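Local coordinates for protein purine nucleoside phosphorylase (Thermus thermophilus, PDB 1ODI) that probably catalyses the reversible phosphate-dependent cleavage of purine nucleosides, such as adenosine, to the free base and ribose 1-phosphate, at residues 88-93 and 201-206; 92-97 and 176-181; 4-9 and 38-43. All coordinates share one frame; numbering follows the deposited sequence.

Contacts 1 and 2 flank one strand: 84-93 pairs in parallel with 195-205 and antiparallel with 175-179, so the contacts share Gly92 and Ala93 and their centres lie only about 6 Å apart. Together they line the pocket of adenosine chain H, contact 1 serving the base and the sulfate, contact 2 mainly the ribose. Contact 3 stands across the chain's centre, with its own centre about 27 Å from that of contact 1 and about 31 Å from that of contact 2. It serves a different adenosine, chain J, in the second subunit's pocket, while His5 of the second subunit reaches adenosine chain H. Each of these sites is therefore built from two subunits.

Contact 1 of 3, residues 88-93 and 201-206; sequences VGTAGA and AVSNRI. With ADN (adenosine), chain H; SO4 (sulfate ion), chain G.
Thr90 and Ala201 pair in parallel in the central mixed sheet of the phosphorylase fold, and a beta bulge follows: Ala91 matches Val202, but Gly92 matches Asn204. The extra residue, Ser203, still gives its N to Ala91 O (3.1 Å), and Asn204 turns its side chain to the face of the sheet that carries Thr90 and the adenosine. With CG held between its own backbone N and carbonyl carbon (chi1 68°), Asn204 sets its amide against the Hoogsteen edge of the base. ND2 donates to adenosine N7 at 2.7 Å, while OD1 accepts from adenosine N6 at 3.1 Å. A further bond, from Asn204 ND2 to Ser203 OG (3.1 Å), helps fix the amide's rotation. Thr90 holds the sulfate twice, OG1 donating to O3 (2.8 Å) and the backbone N to O1 in a nearly straight bond (171°), consistent with a phosphate site. One water joins Thr90 OG1 to Ser203 OG. On the other face of the sheet Ala93 CB rests against Val202 CG1 at 4.0 Å. Glycine at position 92 makes room for the base, since a CB on Gly92 would fall about 2.0 Å from adenosine N6.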
loop_
_atom_site.group_PDB
_atom_site.type_symbol
_atom_site.label_atom_id
_atom_site.label_comp_id
_atom_site.label_asym_id
_atom_site.label_seq_id
_atom_site.Cartn_x
_atom_site.Cartn_y
_atom_site.Cartn_z
ATOM N N VAL A 88 27.429 2.147 -16.301
ATOM C CA VAL A 88 27.631 3.129 -17.355
ATOM C C VAL A 88 26.501 2.896 -18.346
ATOM O O VAL A 88 26.635 2.094 -19.268
ATOM C CB VAL A 88 28.991 2.942 -18.076
ATOM C CG1 VAL A 88 30.109 3.553 -17.242
ATOM C CG2 VAL A 88 29.263 1.460 -18.323
ATOM N N GLY A 89 25.376 3.580 -18.147
ATOM C CA GLY A 89 24.244 3.391 -19.041
ATOM C C GLY A 89 23.710 4.645 -19.705
ATOM O O GLY A 89 24.383 5.670 -19.774
ATOM N N THR A 90 22.490 4.556 -20.216
ATOM C CA THR A 90 21.851 5.696 -20.854
ATOM C C THR A 90 20.532 5.929 -20.131
ATOM O O THR A 90 20.082 5.065 -19.384
ATOM C CB THR A 90 21.585 5.426 -22.351
ATOM O OG1 THR A 90 20.673 4.335 -22.488
ATOM C CG2 THR A 90 22.881 5.068 -23.065
ATOM N N ALA A 91 19.922 7.090 -20.340
ATOM C CA ALA A 91 18.653 7.413 -19.689
ATOM C C ALA A 91 17.827 8.404 -20.508
ATOM O O ALA A 91 18.340 9.046 -21.423
ATOM C CB ALA A 91 18.915 7.976 -18.283
ATOM N N GLY A 92 16.542 8.508 -20.176
ATOM C CA GLY A 92 15.661 9.424 -20.877
ATOM C C GLY A 92 15.377 10.656 -20.042
ATOM O O GLY A 92 14.886 10.532 -18.921
ATOM N N ALA A 93 15.687 11.838 -20.578
ATOM C CA ALA A 93 15.470 13.103 -19.861
ATOM C C ALA A 93 14.012 13.338 -19.456
ATOM O O ALA A 93 13.092 13.153 -20.255
ATOM C CB ALA A 93 15.964 14.265 -20.705
ATOM N N ALA A 201 24.409 8.628 -19.764
ATOM C CA ALA A 201 24.478 9.495 -20.927
ATOM C C ALA A 201 23.050 9.583 -21.456
ATOM O O ALA A 201 22.468 8.579 -21.858
ATOM C CB ALA A 201 25.390 8.892 -21.980
ATOM N N VAL A 202 22.475 10.777 -21.425
ATOM C CA VAL A 202 21.118 10.958 -21.915
ATOM C C VAL A 202 21.096 10.573 -23.389
ATOM O O VAL A 202 21.861 11.122 -24.190
ATOM C CB VAL A 202 20.673 12.420 -21.769
ATOM C CG1 VAL A 202 19.239 12.569 -22.235
ATOM C CG2 VAL A 202 20.823 12.865 -20.319
ATOM N N SER A 203 20.232 9.626 -23.748
ATOM C CA SER A 203 20.142 9.184 -25.140
ATOM C C SER A 203 18.839 9.617 -25.803
ATOM O O SER A 203 18.662 9.465 -27.015
ATOM C CB SER A 203 20.281 7.662 -25.220
ATOM O OG SER A 203 19.330 7.027 -24.394
ATOM N N ASN A 204 17.936 10.174 -25.006
ATOM C CA ASN A 204 16.651 10.620 -25.523
ATOM C C ASN A 204 15.830 11.361 -24.477
ATOM O O ASN A 204 16.123 11.326 -23.276
ATOM C CB ASN A 204 15.857 9.412 -25.996
ATOM C CG ASN A 204 15.428 8.515 -24.844
ATOM O OD1 ASN A 204 14.325 8.648 -24.315
ATOM N ND2 ASN A 204 16.310 7.611 -24.436
ATOM N N ARG A 205 14.806 12.052 -24.952
ATOM C CA ARG A 205 13.893 12.754 -24.067
ATOM C C ARG A 205 12.696 11.798 -23.993
ATOM O O ARG A 205 12.344 11.162 -24.986
ATOM C CB ARG A 205 13.491 14.116 -24.658
ATOM C CG ARG A 205 14.670 15.067 -24.857
ATOM C CD ARG A 205 14.202 16.496 -25.087
ATOM N NE ARG A 205 15.300 17.461 -25.078
ATOM C CZ ARG A 205 16.105 17.702 -26.111
ATOM N NH1 ARG A 205 15.942 17.045 -27.255
ATOM N NH2 ARG A 205 17.066 18.615 -26.002
ATOM N N ILE A 206 12.088 11.670 -22.822
ATOM C CA ILE A 206 10.963 10.758 -22.673
ATOM C C ILE A 206 9.847 11.051 -23.666
ATOM O O ILE A 206 9.368 12.179 -23.767
ATOM C CB ILE A 206 10.397 10.806 -21.237
ATOM C CG1 ILE A 206 11.379 10.130 -20.269
ATOM C CG2 ILE A 206 9.029 10.129 -21.186
ATOM C CD1 ILE A 206 11.201 8.627 -20.104
HETATM O "O5'" ADN H . 16.439 1.498 -23.731
HETATM C "C5'" ADN H . 16.019 1.312 -22.392
HETATM C "C4'" ADN H . 17.319 1.021 -21.618
HETATM O "O4'" ADN H . 18.302 2.126 -21.643
HETATM C "C3'" ADN H . 17.065 0.797 -20.137
HETATM O "O3'" ADN H . 17.903 -0.311 -19.754
HETATM C "C2'" ADN H . 17.456 2.107 -19.412
HETATM O "O2'" ADN H . 18.361 1.926 -18.327
HETATM C "C1'" ADN H . 17.954 3.024 -20.572
HETATM N N9 ADN H . 16.991 4.101 -21.030
HETATM C C8 ADN H . 17.262 5.035 -22.047
HETATM N N7 ADN H . 16.299 5.881 -22.306
HETATM C C5 ADN H . 15.293 5.515 -21.412
HETATM C C6 ADN H . 13.952 6.027 -21.165
HETATM N N6 ADN H . 13.431 7.054 -21.845
HETATM N N1 ADN H . 13.206 5.411 -20.183
HETATM C C2 ADN H . 13.727 4.363 -19.486
HETATM N N3 ADN H . 14.960 3.800 -19.631
HETATM C C4 ADN H . 15.693 4.420 -20.611
HETATM S S SO4 G . 21.543 1.023 -20.751
HETATM O O1 SO4 G . 20.990 1.909 -19.712
HETATM O O2 SO4 G . 22.882 0.567 -20.341
HETATM O O3 SO4 G . 21.632 1.765 -22.024
HETATM O O4 SO4 G . 20.671 -0.151 -20.929
HETATM O O HOH W 1 19.376 4.322 -24.994
#

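Contact 2 of 3, residues 92-97 and 176-181; sequences GAASSD and LAFEME. With ADN (adenosine), chain H.
Gly92 and Phe178 form a hydrogen-bonded antiparallel pair at the end of strand 84-93, Gly92 N donating to Phe178 O and Phe178 N to Gly92 O, each at 2.9 Å, and Ala94 N then donates to Leu176 O at 3.0 Å. This antiparallel pairing within the mixed sheet of the phosphorylase fold brings strand 175-179 alongside the nucleoside. Ala177 CB presses on Gly92 O at 3.2 Å. The Phe178 ring lies on the opposite face of the sheet from that methyl, and its CE1 meets Ala94 CB at the ring's edge, 3.9 Å away; Trp170 meets the same ring with planes at about 75°.

Past the pairing, 176-181 turns from base to sugar. Met180 gives its backbone N to adenosine O2' (2.9 Å), and its side chain runs beside the nucleoside, CG near N3 and SD near C3'. Glu181, the N-cap of helix 182-191, bends at chi2 (91°) and brings its carboxylate to both ribose hydroxyls: OE1 lies 2.8 Å from adenosine O3', and OE2 lies 2.8 Å from adenosine O2'. Gly66 N bonds to OE1, and Arg87 makes a salt bridge with OE2. An alanine here would take away the carboxylate, and the ribose would probably be held less firmly, with Arg87 left without this acidic partner. Glu179 also makes a salt bridge, OE2 to Arg87 NE, while its OE1 accepts Glu181 N from 51° above the carboxylate plane.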
loop_
_atom_site.group_PDB
_atom_site.type_symbol
_atom_site.label_atom_id
_atom_site.label_comp_id
_atom_site.label_asym_id
_atom_site.label_seq_id
_atom_site.Cartn_x
_atom_site.Cartn_y
_atom_site.Cartn_z
ATOM N N GLY A 92 16.542 8.508 -20.176
ATOM C CA GLY A 92 15.661 9.424 -20.877
ATOM C C GLY A 92 15.377 10.656 -20.042
ATOM O O GLY A 92 14.886 10.532 -18.921
ATOM N N ALA A 93 15.687 11.838 -20.578
ATOM C CA ALA A 93 15.470 13.103 -19.861
ATOM C C ALA A 93 14.012 13.338 -19.456
ATOM O O ALA A 93 13.092 13.153 -20.255
ATOM C CB ALA A 93 15.964 14.265 -20.705
ATOM N N ALA A 94 13.811 13.756 -18.210
ATOM C CA ALA A 94 12.470 14.000 -17.684
ATOM C C ALA A 94 11.965 15.383 -18.065
ATOM O O ALA A 94 10.766 15.647 -18.016
ATOM C CB ALA A 94 12.464 13.848 -16.173
ATOM N N SER A 95 12.880 16.267 -18.439
ATOM C CA SER A 95 12.503 17.616 -18.837
ATOM C C SER A 95 13.190 18.038 -20.137
ATOM O O SER A 95 14.152 17.394 -20.575
ATOM C CB SER A 95 12.830 18.598 -17.714
ATOM O OG SER A 95 14.098 18.312 -17.145
ATOM N N SER A 96 12.684 19.110 -20.753
ATOM C CA SER A 96 13.225 19.630 -22.013
ATOM C C SER A 96 14.637 20.196 -21.933
ATOM O O SER A 96 15.343 20.193 -22.930
ATOM C CB SER A 96 12.292 20.707 -22.593
ATOM O OG SER A 96 11.015 20.161 -22.888
ATOM N N ASP A 97 15.052 20.644 -20.753
ATOM C CA ASP A 97 16.367 21.240 -20.552
ATOM C C ASP A 97 17.541 20.254 -20.593
ATOM O O ASP A 97 18.669 20.684 -20.798
ATOM C CB ASP A 97 16.385 21.960 -19.215
ATOM C CG ASP A 97 16.071 21.018 -18.051
ATOM O OD1 ASP A 97 14.994 20.399 -18.097
ATOM O OD2 ASP A 97 16.889 20.930 -17.118
ATOM N N LEU A 176 15.940 13.858 -12.754
ATOM C CA LEU A 176 16.532 14.347 -13.984
ATOM C C LEU A 176 16.259 13.438 -15.176
ATOM O O LEU A 176 16.086 13.915 -16.300
ATOM C CB LEU A 176 18.042 14.525 -13.814
ATOM C CG LEU A 176 18.527 15.557 -12.792
ATOM C CD1 LEU A 176 20.039 15.536 -12.739
ATOM C CD2 LEU A 176 18.042 16.937 -13.175
ATOM N N ALA A 177 16.212 12.133 -14.941
ATOM C CA ALA A 177 15.972 11.200 -16.036
ATOM C C ALA A 177 15.516 9.830 -15.552
ATOM O O ALA A 177 15.673 9.480 -14.379
ATOM C CB ALA A 177 17.237 11.058 -16.887
ATOM N N PHE A 178 14.954 9.057 -16.474
ATOM C CA PHE A 178 14.477 7.732 -16.155
ATOM C C PHE A 178 15.366 6.693 -16.788
ATOM O O PHE A 178 15.757 6.819 -17.948
ATOM C CB PHE A 178 13.041 7.523 -16.650
ATOM C CG PHE A 178 12.015 8.280 -15.868
ATOM C CD1 PHE A 178 11.889 9.659 -16.013
ATOM C CD2 PHE A 178 11.208 7.624 -14.944
ATOM C CE1 PHE A 178 10.972 10.379 -15.243
ATOM C CE2 PHE A 178 10.289 8.334 -14.169
ATOM C CZ PHE A 178 10.173 9.716 -14.319
ATOM N N GLU A 179 15.689 5.672 -16.004
ATOM C CA GLU A 179 16.496 4.563 -16.469
ATOM C C GLU A 179 15.973 3.311 -15.752
ATOM O O GLU A 179 15.014 3.404 -14.981
ATOM C CB GLU A 179 17.983 4.841 -16.220
ATOM C CG GLU A 179 18.338 5.251 -14.826
ATOM C CD GLU A 179 18.828 4.087 -14.019
ATOM O OE1 GLU A 179 18.053 3.566 -13.195
ATOM O OE2 GLU A 179 19.992 3.688 -14.227
ATOM N N MET A 180 16.583 2.152 -15.993
ATOM C CA MET A 180 16.064 0.916 -15.413
ATOM C C MET A 180 17.010 -0.032 -14.680
ATOM O O MET A 180 16.823 -1.247 -14.751
ATOM C CB MET A 180 15.359 0.117 -16.516
ATOM C CG MET A 180 14.255 0.876 -17.244
ATOM S SD MET A 180 13.666 0.010 -18.731
ATOM C CE MET A 180 12.797 -1.388 -17.997
ATOM N N GLU A 181 18.015 0.483 -13.982
ATOM C CA GLU A 181 18.905 -0.421 -13.268
ATOM C C GLU A 181 19.496 0.117 -11.971
ATOM O O GLU A 181 19.737 -0.648 -11.038
ATOM C CB GLU A 181 20.055 -0.880 -14.179
ATOM C CG GLU A 181 19.651 -1.815 -15.305
ATOM C CD GLU A 181 19.308 -1.075 -16.582
ATOM O OE1 GLU A 181 18.566 -1.632 -17.433
ATOM O OE2 GLU A 181 19.793 0.063 -16.736
HETATM O "O5'" ADN H . 16.439 1.498 -23.731
HETATM C "C5'" ADN H . 16.019 1.312 -22.392
HETATM C "C4'" ADN H . 17.319 1.021 -21.618
HETATM O "O4'" ADN H . 18.302 2.126 -21.643
HETATM C "C3'" ADN H . 17.065 0.797 -20.137
HETATM O "O3'" ADN H . 17.903 -0.311 -19.754
HETATM C "C2'" ADN H . 17.456 2.107 -19.412
HETATM O "O2'" ADN H . 18.361 1.926 -18.327
HETATM C "C1'" ADN H . 17.954 3.024 -20.572
HETATM N N9 ADN H . 16.991 4.101 -21.030
HETATM C C8 ADN H . 17.262 5.035 -22.047
HETATM N N7 ADN H . 16.299 5.881 -22.306
HETATM C C5 ADN H . 15.293 5.515 -21.412
HETATM C C6 ADN H . 13.952 6.027 -21.165
HETATM N N6 ADN H . 13.431 7.054 -21.845
HETATM N N1 ADN H . 13.206 5.411 -20.183
HETATM C C2 ADN H . 13.727 4.363 -19.486
HETATM N N3 ADN H . 14.960 3.800 -19.631
HETATM C C4 ADN H . 15.693 4.420 -20.611
#

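Contact 3 of 3, residues 4-9 and 38-43; sequences IHVRAH and RRYNDH. With ADN (adenosine), chain J.
His43 and Arg7 bury the most surface here, and they do so by stacking. The Arg7 guanidinium lies flat on one face of the His43 ring, centres 3.9 Å apart and planes 21° from parallel, with His43 CE1 offset toward the rim of the guanidinium. Arg7 CG packs on His43 CB at 3.5 Å, and a bend at chi2 (-81°) then carries the rest of the chain over the imidazole. At the edge of the same ring, His43 ND1 donates to His5 O at 3.1 Å, with the oxygen in the ring plane. Tyr40, the third large contributor, receives Val6 CG1 at the edge of its ring, 3.8 Å from CE1, and Ala8 CB 3.6 Å from CD1, while its OH bonds to Gln61. His5, fixed through its carbonyl by His43 and through ND1 by Glu76, sends NE2 to O5' of adenosine chain J (2.7 Å), in the second subunit's pocket. His43 thus acts as a second-shell residue; its ND1 must carry a proton to donate to His5 O, and the positive guanidinium stacked on the ring would probably disfavour a second one.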
loop_
_atom_site.group_PDB
_atom_site.type_symbol
_atom_site.label_atom_id
_atom_site.label_comp_id
_atom_site.label_asym_id
_atom_site.label_seq_id
_atom_site.Cartn_x
_atom_site.Cartn_y
_atom_site.Cartn_z
ATOM N N ILE A 4 24.712 -19.230 -11.770
ATOM C CA ILE A 4 23.689 -19.699 -12.687
ATOM C C ILE A 4 23.553 -18.915 -13.996
ATOM O O ILE A 4 23.287 -19.509 -15.037
ATOM C CB ILE A 4 22.328 -19.750 -11.962
ATOM C CG1 ILE A 4 22.405 -20.784 -10.835
ATOM C CG2 ILE A 4 21.218 -20.082 -12.932
ATOM C CD1 ILE A 4 21.195 -20.838 -9.944
ATOM N N HIS A 5 23.751 -17.600 -13.964
ATOM C CA HIS A 5 23.604 -16.810 -15.185
ATOM C C HIS A 5 24.918 -16.375 -15.822
ATOM O O HIS A 5 25.131 -16.596 -17.010
ATOM C CB HIS A 5 22.722 -15.596 -14.913
ATOM C CG HIS A 5 21.420 -15.946 -14.270
ATOM N ND1 HIS A 5 21.313 -16.253 -12.932
ATOM C CD2 HIS A 5 20.183 -16.107 -14.793
ATOM C CE1 HIS A 5 20.066 -16.588 -12.657
ATOM N NE2 HIS A 5 19.360 -16.507 -13.771
ATOM N N VAL A 6 25.789 -15.742 -15.043
ATOM C CA VAL A 6 27.084 -15.320 -15.560
ATOM C C VAL A 6 28.032 -16.473 -15.256
ATOM O O VAL A 6 28.710 -16.482 -14.232
ATOM C CB VAL A 6 27.578 -14.029 -14.869
ATOM C CG1 VAL A 6 28.946 -13.635 -15.407
ATOM C CG2 VAL A 6 26.573 -12.901 -15.102
ATOM N N ARG A 7 28.046 -17.453 -16.156
ATOM C CA ARG A 7 28.855 -18.664 -16.026
ATOM C C ARG A 7 30.360 -18.420 -15.972
ATOM O O ARG A 7 31.079 -18.786 -16.898
ATOM C CB ARG A 7 28.562 -19.613 -17.194
ATOM C CG ARG A 7 27.093 -19.793 -17.573
ATOM C CD ARG A 7 26.334 -20.787 -16.695
ATOM N NE ARG A 7 25.342 -21.508 -17.498
ATOM C CZ ARG A 7 24.281 -22.154 -17.014
ATOM N NH1 ARG A 7 24.043 -22.181 -15.706
ATOM N NH2 ARG A 7 23.451 -22.774 -17.846
ATOM N N ALA A 8 30.849 -17.826 -14.890
ATOM C CA ALA A 8 32.280 -17.567 -14.761
ATOM C C ALA A 8 32.843 -18.103 -13.442
ATOM O O ALA A 8 32.114 -18.677 -12.630
ATOM C CB ALA A 8 32.548 -16.072 -14.871
ATOM N N HIS A 9 34.147 -17.931 -13.245
ATOM C CA HIS A 9 34.808 -18.376 -12.021
ATOM C C HIS A 9 35.420 -17.189 -11.271
ATOM O O HIS A 9 35.631 -16.121 -11.847
ATOM C CB HIS A 9 35.889 -19.412 -12.336
ATOM C CG HIS A 9 35.343 -20.725 -12.804
ATOM N ND1 HIS A 9 34.989 -20.961 -14.114
ATOM C CD2 HIS A 9 35.049 -21.857 -12.120
ATOM C CE1 HIS A 9 34.500 -22.186 -14.220
ATOM N NE2 HIS A 9 34.525 -22.749 -13.026
ATOM N N ARG A 38 39.410 -10.036 -22.505
ATOM C CA ARG A 38 39.009 -11.423 -22.710
ATOM C C ARG A 38 37.567 -11.611 -22.247
ATOM O O ARG A 38 37.219 -11.209 -21.138
ATOM C CB ARG A 38 39.950 -12.349 -21.936
ATOM C CG ARG A 38 41.399 -12.240 -22.417
ATOM C CD ARG A 38 42.367 -13.159 -21.679
ATOM N NE ARG A 38 43.683 -13.153 -22.326
ATOM C CZ ARG A 38 44.748 -13.825 -21.893
ATOM N NH1 ARG A 38 44.673 -14.576 -20.800
ATOM N NH2 ARG A 38 45.896 -13.743 -22.557
ATOM N N ARG A 39 36.729 -12.201 -23.104
ATOM C CA ARG A 39 35.319 -12.431 -22.775
ATOM C C ARG A 39 35.167 -13.688 -21.940
ATOM O O ARG A 39 35.406 -14.782 -22.433
ATOM C CB ARG A 39 34.483 -12.572 -24.048
ATOM C CG ARG A 39 32.986 -12.457 -23.803
ATOM C CD ARG A 39 32.204 -12.314 -25.101
ATOM N NE ARG A 39 32.072 -13.584 -25.810
ATOM C CZ ARG A 39 31.485 -13.723 -26.997
ATOM N NH1 ARG A 39 30.973 -12.669 -27.625
ATOM N NH2 ARG A 39 31.404 -14.921 -27.555
ATOM N N TYR A 40 34.762 -13.531 -20.682
ATOM C CA TYR A 40 34.596 -14.676 -19.793
ATOM C C TYR A 40 33.176 -15.239 -19.748
ATOM O O TYR A 40 32.934 -16.275 -19.127
ATOM C CB TYR A 40 35.062 -14.317 -18.378
ATOM C CG TYR A 40 34.291 -13.190 -17.736
ATOM C CD1 TYR A 40 33.005 -13.393 -17.232
ATOM C CD2 TYR A 40 34.838 -11.912 -17.658
ATOM C CE1 TYR A 40 32.281 -12.343 -16.667
ATOM C CE2 TYR A 40 34.125 -10.855 -17.099
ATOM C CZ TYR A 40 32.847 -11.074 -16.608
ATOM O OH TYR A 40 32.136 -10.015 -16.091
ATOM N N ASN A 41 32.236 -14.567 -20.404
ATOM C CA ASN A 41 30.863 -15.060 -20.430
ATOM C C ASN A 41 30.042 -14.507 -21.574
ATOM O O ASN A 41 30.173 -13.344 -21.946
ATOM C CB ASN A 41 30.125 -14.739 -19.130
ATOM C CG ASN A 41 28.696 -15.255 -19.140
ATOM O OD1 ASN A 41 28.464 -16.459 -19.065
ATOM N ND2 ASN A 41 27.736 -14.346 -19.255
ATOM N N ASP A 42 29.172 -15.354 -22.108
ATOM C CA ASP A 42 28.295 -14.973 -23.203
ATOM C C ASP A 42 26.955 -15.674 -22.992
ATOM O O ASP A 42 26.025 -15.533 -23.791
ATOM C CB ASP A 42 28.911 -15.381 -24.548
ATOM C CG ASP A 42 29.120 -16.887 -24.670
ATOM O OD1 ASP A 42 29.756 -17.316 -25.656
ATOM O OD2 ASP A 42 28.653 -17.641 -23.787
ATOM N N HIS A 43 26.864 -16.433 -21.908
ATOM C CA HIS A 43 25.628 -17.134 -21.599
ATOM C C HIS A 43 24.514 -16.094 -21.436
ATOM O O HIS A 43 24.711 -15.045 -20.817
ATOM C CB HIS A 43 25.787 -17.964 -20.318
ATOM C CG HIS A 43 24.617 -18.853 -20.032
ATOM N ND1 HIS A 43 23.895 -18.776 -18.860
ATOM C CD2 HIS A 43 24.016 -19.803 -20.785
ATOM C CE1 HIS A 43 22.895 -19.640 -18.908
ATOM N NE2 HIS A 43 22.945 -20.275 -20.065
HETATM O "O5'" ADN J . 17.236 -17.957 -14.461
HETATM C "C5'" ADN J . 16.165 -17.065 -14.225
HETATM C "C4'" ADN J . 15.350 -17.067 -15.534
HETATM O "O4'" ADN J . 14.779 -18.374 -15.896
HETATM C "C3'" ADN J . 14.143 -16.163 -15.440
HETATM O "O3'" ADN J . 14.053 -15.531 -16.731
HETATM C "C2'" ADN J . 12.926 -17.077 -15.151
HETATM O "O2'" ADN J . 11.797 -16.868 -16.004
HETATM C "C1'" ADN J . 13.552 -18.508 -15.162
HETATM N N9 ADN J . 13.784 -19.165 -13.827
HETATM C C8 ADN J . 14.314 -20.457 -13.657
HETATM N N7 ADN J . 14.449 -20.847 -12.415
HETATM C C5 ADN J . 13.982 -19.759 -11.674
HETATM C C6 ADN J . 13.859 -19.506 -10.240
HETATM N N6 ADN J . 14.215 -20.394 -9.297
HETATM N N1 ADN J . 13.349 -18.289 -9.858
HETATM C C2 ADN J . 12.981 -17.370 -10.797
HETATM N N3 ADN J . 13.053 -17.490 -12.149
HETATM C C4 ADN J . 13.567 -18.707 -12.525
HETATM O O HOH W 2 31.377 -18.849 -19.367
#